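Local atomic coordinates of profilin (Schizosaccharomyces pombe, PDB entry 3D9Y), a protein that binds monomeric actin and phosphoinositide PIP2, promotes or restrains actin polymerization according to its concentration, and is essential for cytokinesis in fission yeast. Residues C96-H101 with E116-Y121. Residues are numbered along the deposited sequence; the frame is centred on the assembly and turned at random.
Sequences CILVSH and EALADY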
ATOM      1  N   CYS A  96      -1.048  10.625  -3.076  1.00 15.17           N
ATOM      2  CA  CYS A  96      -1.170   9.579  -2.050  1.00 15.65           C
ATOM      3  C   CYS A  96      -0.447   8.265  -2.364  1.00 14.90           C
ATOM      4  O   CYS A  96       0.108   8.071  -3.460  1.00 14.05           O
ATOM      5  CB  CYS A  96      -2.645   9.294  -1.732  1.00 16.72           C
ATOM      6  SG  CYS A  96      -3.854  10.161  -2.781  1.00 23.78           S
ATOM      7  N   ILE A  97      -0.428   7.394  -1.356  1.00 14.15           N
ATOM      8  CA  ILE A  97       0.003   6.009  -1.495  1.00 14.19           C
ATOM      9  C   ILE A  97      -1.106   5.090  -0.978  1.00 14.21           C
ATOM     10  O   ILE A  97      -1.542   5.226   0.161  1.00 14.09           O
ATOM     11  CB  ILE A  97       1.276   5.714  -0.680  1.00 14.35           C
ATOM     12  CG1 ILE A  97       2.420   6.651  -1.078  1.00 13.75           C
ATOM     13  CG2 ILE A  97       1.681   4.252  -0.842  1.00 14.16           C
ATOM     14  CD1 ILE A  97       3.481   6.808  -0.002  1.00 14.02           C
ATOM     15  N   LEU A  98      -1.545   4.158  -1.821  1.00 14.01           N
ATOM     16  CA  LEU A  98      -2.489   3.123  -1.413  1.00 13.99           C
ATOM     17  C   LEU A  98      -1.685   1.947  -0.850  1.00 14.14           C
ATOM     18  O   LEU A  98      -0.684   1.556  -1.437  1.00 13.63           O
ATOM     19  CB  LEU A  98      -3.299   2.656  -2.615  1.00 14.60           C
ATOM     20  CG  LEU A  98      -4.044   3.722  -3.420  1.00 15.39           C
ATOM     21  CD1 LEU A  98      -4.871   3.070  -4.506  1.00 16.92           C
ATOM     22  CD2 LEU A  98      -4.913   4.570  -2.534  1.00 17.58           C
ATOM     23  N   VAL A  99      -2.108   1.437   0.298  1.00 13.89           N
ATOM     24  CA  VAL A  99      -1.489   0.285   0.938  1.00 13.76           C
ATOM     25  C   VAL A  99      -2.538  -0.827   1.100  1.00 14.17           C
ATOM     26  O   VAL A  99      -3.511  -0.653   1.839  1.00 12.90           O
ATOM     27  CB  VAL A  99      -0.942   0.681   2.308  1.00 14.13           C
ATOM     28  CG1 VAL A  99      -0.271  -0.487   2.989  1.00 14.31           C
ATOM     29  CG2 VAL A  99       0.037   1.852   2.176  1.00 14.58           C
ATOM     30  N   SER A 100      -2.310  -1.966   0.443  1.00 13.70           N
ATOM     31  CA  SER A 100      -3.226  -3.128   0.479  1.00 14.20           C
ATOM     32  C   SER A 100      -2.541  -4.403   0.986  1.00 14.67           C
ATOM     33  O   SER A 100      -1.547  -4.818   0.423  1.00 14.33           O
ATOM     34  CB  SER A 100      -3.763  -3.397  -0.935  1.00 14.01           C
ATOM     35  OG  SER A 100      -4.673  -2.382  -1.351  1.00 14.50           O
ATOM     36  N   HIS A 101      -3.082  -5.013   2.040  1.00 14.62           N
ATOM     37  CA  HIS A 101      -2.647  -6.332   2.518  1.00 14.69           C
ATOM     38  C   HIS A 101      -3.580  -7.402   1.945  1.00 14.75           C
ATOM     39  O   HIS A 101      -4.797  -7.193   1.900  1.00 14.97           O
ATOM     40  CB  HIS A 101      -2.693  -6.362   4.060  1.00 14.93           C
ATOM     41  CG  HIS A 101      -2.192  -7.636   4.667  1.00 14.87           C
ATOM     42  ND1 HIS A 101      -0.938  -7.752   5.233  1.00 15.64           N
ATOM     43  CD2 HIS A 101      -2.786  -8.843   4.826  1.00 14.68           C
ATOM     44  CE1 HIS A 101      -0.780  -8.975   5.702  1.00 14.37           C
ATOM     45  NE2 HIS A 101      -1.885  -9.659   5.464  1.00 17.83           N
ATOM     46  N   GLU A 116      -3.484  -1.260  -8.121  1.00 11.32           N
ATOM     47  CA  GLU A 116      -2.960  -0.444  -9.238  1.00 11.29           C
ATOM     48  C   GLU A 116      -4.089   0.259  -9.999  1.00 11.13           C
ATOM     49  O   GLU A 116      -3.937   1.382 -10.433  1.00 11.56           O
ATOM     50  CB  GLU A 116      -2.139  -1.299 -10.203  1.00 11.13           C
ATOM     51  CG  GLU A 116      -0.837  -1.865  -9.592  1.00 11.94           C
ATOM     52  CD  GLU A 116       0.367  -0.904  -9.569  1.00 14.17           C
ATOM     53  OE1 GLU A 116       0.263   0.260 -10.012  1.00 14.82           O
ATOM     54  OE2 GLU A 116       1.454  -1.341  -9.095  1.00 12.62           O
ATOM     55  N   ALA A 117      -5.207  -0.432 -10.181  1.00 11.42           N
ATOM     56  CA  ALA A 117      -6.353   0.128 -10.899  1.00 11.83           C
ATOM     57  C   ALA A 117      -6.963   1.279 -10.119  1.00 12.21           C
ATOM     58  O   ALA A 117      -7.265   2.333 -10.699  1.00 12.49           O
ATOM     59  CB  ALA A 117      -7.381  -0.954 -11.162  1.00 10.85           C
ATOM     60  N   LEU A 118      -7.132   1.107  -8.807  1.00 12.46           N
ATOM     61  CA  LEU A 118      -7.648   2.187  -7.965  1.00 12.65           C
ATOM     62  C   LEU A 118      -6.699   3.395  -7.997  1.00 12.51           C
ATOM     63  O   LEU A 118      -7.140   4.528  -8.001  1.00 12.91           O
ATOM     64  CB  LEU A 118      -7.892   1.715  -6.523  1.00 13.13           C
ATOM     65  CG  LEU A 118      -8.724   2.634  -5.635  1.00 13.68           C
ATOM     66  CD1 LEU A 118     -10.130   2.872  -6.225  1.00 15.55           C
ATOM     67  CD2 LEU A 118      -8.801   2.101  -4.206  1.00 14.30           C
ATOM     68  N   ALA A 119      -5.397   3.137  -8.016  1.00 12.10           N
ATOM     69  CA  ALA A 119      -4.394   4.205  -8.144  1.00 11.89           C
ATOM     70  C   ALA A 119      -4.517   4.964  -9.472  1.00 11.90           C
ATOM     71  O   ALA A 119      -4.521   6.194  -9.489  1.00 11.66           O
ATOM     72  CB  ALA A 119      -3.002   3.625  -7.987  1.00 11.65           C
ATOM     73  N   ASP A 120      -4.629   4.215 -10.570  1.00 11.86           N
ATOM     74  CA  ASP A 120      -4.811   4.789 -11.904  1.00 12.55           C
ATOM     75  C   ASP A 120      -6.064   5.640 -11.980  1.00 12.88           C
ATOM     76  O   ASP A 120      -6.051   6.707 -12.583  1.00 13.21           O
ATOM     77  CB  ASP A 120      -4.888   3.686 -12.958  1.00 13.03           C
ATOM     78  CG  ASP A 120      -3.542   3.087 -13.284  1.00 16.15           C
ATOM     79  OD1 ASP A 120      -2.506   3.732 -12.995  1.00 19.87           O
ATOM     80  OD2 ASP A 120      -3.516   1.968 -13.853  1.00 18.85           O
ATOM     81  N   TYR A 121      -7.150   5.135 -11.398  1.00 12.73           N
ATOM     82  CA  TYR A 121      -8.401   5.914 -11.258  1.00 12.31           C
ATOM     83  C   TYR A 121      -8.138   7.237 -10.552  1.00 12.26           C
ATOM     84  O   TYR A 121      -8.446   8.301 -11.076  1.00 11.78           O
ATOM     85  CB  TYR A 121      -9.446   5.111 -10.496  1.00 12.05           C
ATOM     86  CG  TYR A 121     -10.718   5.851 -10.161  1.00 11.89           C
ATOM     87  CD1 TYR A 121     -11.721   6.028 -11.110  1.00 11.74           C
ATOM     88  CD2 TYR A 121     -10.951   6.343  -8.878  1.00 11.77           C
ATOM     89  CE1 TYR A 121     -12.905   6.688 -10.792  1.00 11.34           C
ATOM     90  CE2 TYR A 121     -12.122   7.000  -8.555  1.00 11.67           C
ATOM     91  CZ  TYR A 121     -13.111   7.163  -9.512  1.00 11.31           C
ATOM     92  OH  TYR A 121     -14.288   7.812  -9.195  1.00 11.65           O
TER
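Leu-98 reaches from strand 96-102, an interior strand of the sheet, to the helix 108-125 and presses one methyl, CD1, against the backbone between Leu-118 and Ala-119. With CG anti to its own carbonyl carbon (chi1 -54°) and the chain then extended, CD1 becomes the leading atom. It meets the helix at Ala-119 N, 3.5 Å away, a van der Waals approach to the peptide and not a hydrogen bond. Flanking it are two apolar carbons: Leu-118 CB lies 3.9 Å from Leu-98 CD1, and Ala-119 CB lies 4.0 Å from the same methyl.

The residue types fit this geometry. A branched leucine is long enough to bridge a strand and a helix whose nearest CA atoms in segments 96-101 and 116-121, those of Leu-98 and Ala-119, are 7.1 Å apart. Alanine at 119 lets the methyl come right down to the helix backbone, and its small side chain also touches Val-91 on the neighbouring strand. With CG of Leu-118 anti to the backbone N (chi1 -166°), its CG and CD2 lie beside Leu-98 CD1 at nearly the same distance as CB. The same side chain packs on Tyr-6 and Leu-11 of helix 3-12. The interface is small, 111 Å² in all; the side chains that meet are all apolar, and no hydrogen bond crosses between the segments.

Strand alternation puts Ser-100 on the same face, where its OG hydrogen-bonds to OG1 of Thr-115, one turn before Ala-119 in the helix, while Ile-97 and Val-99 belong to the other face. The C-terminal helix, laid with helix 3-12 against one face of a central antiparallel sheet, is a hallmark of the profilin fold.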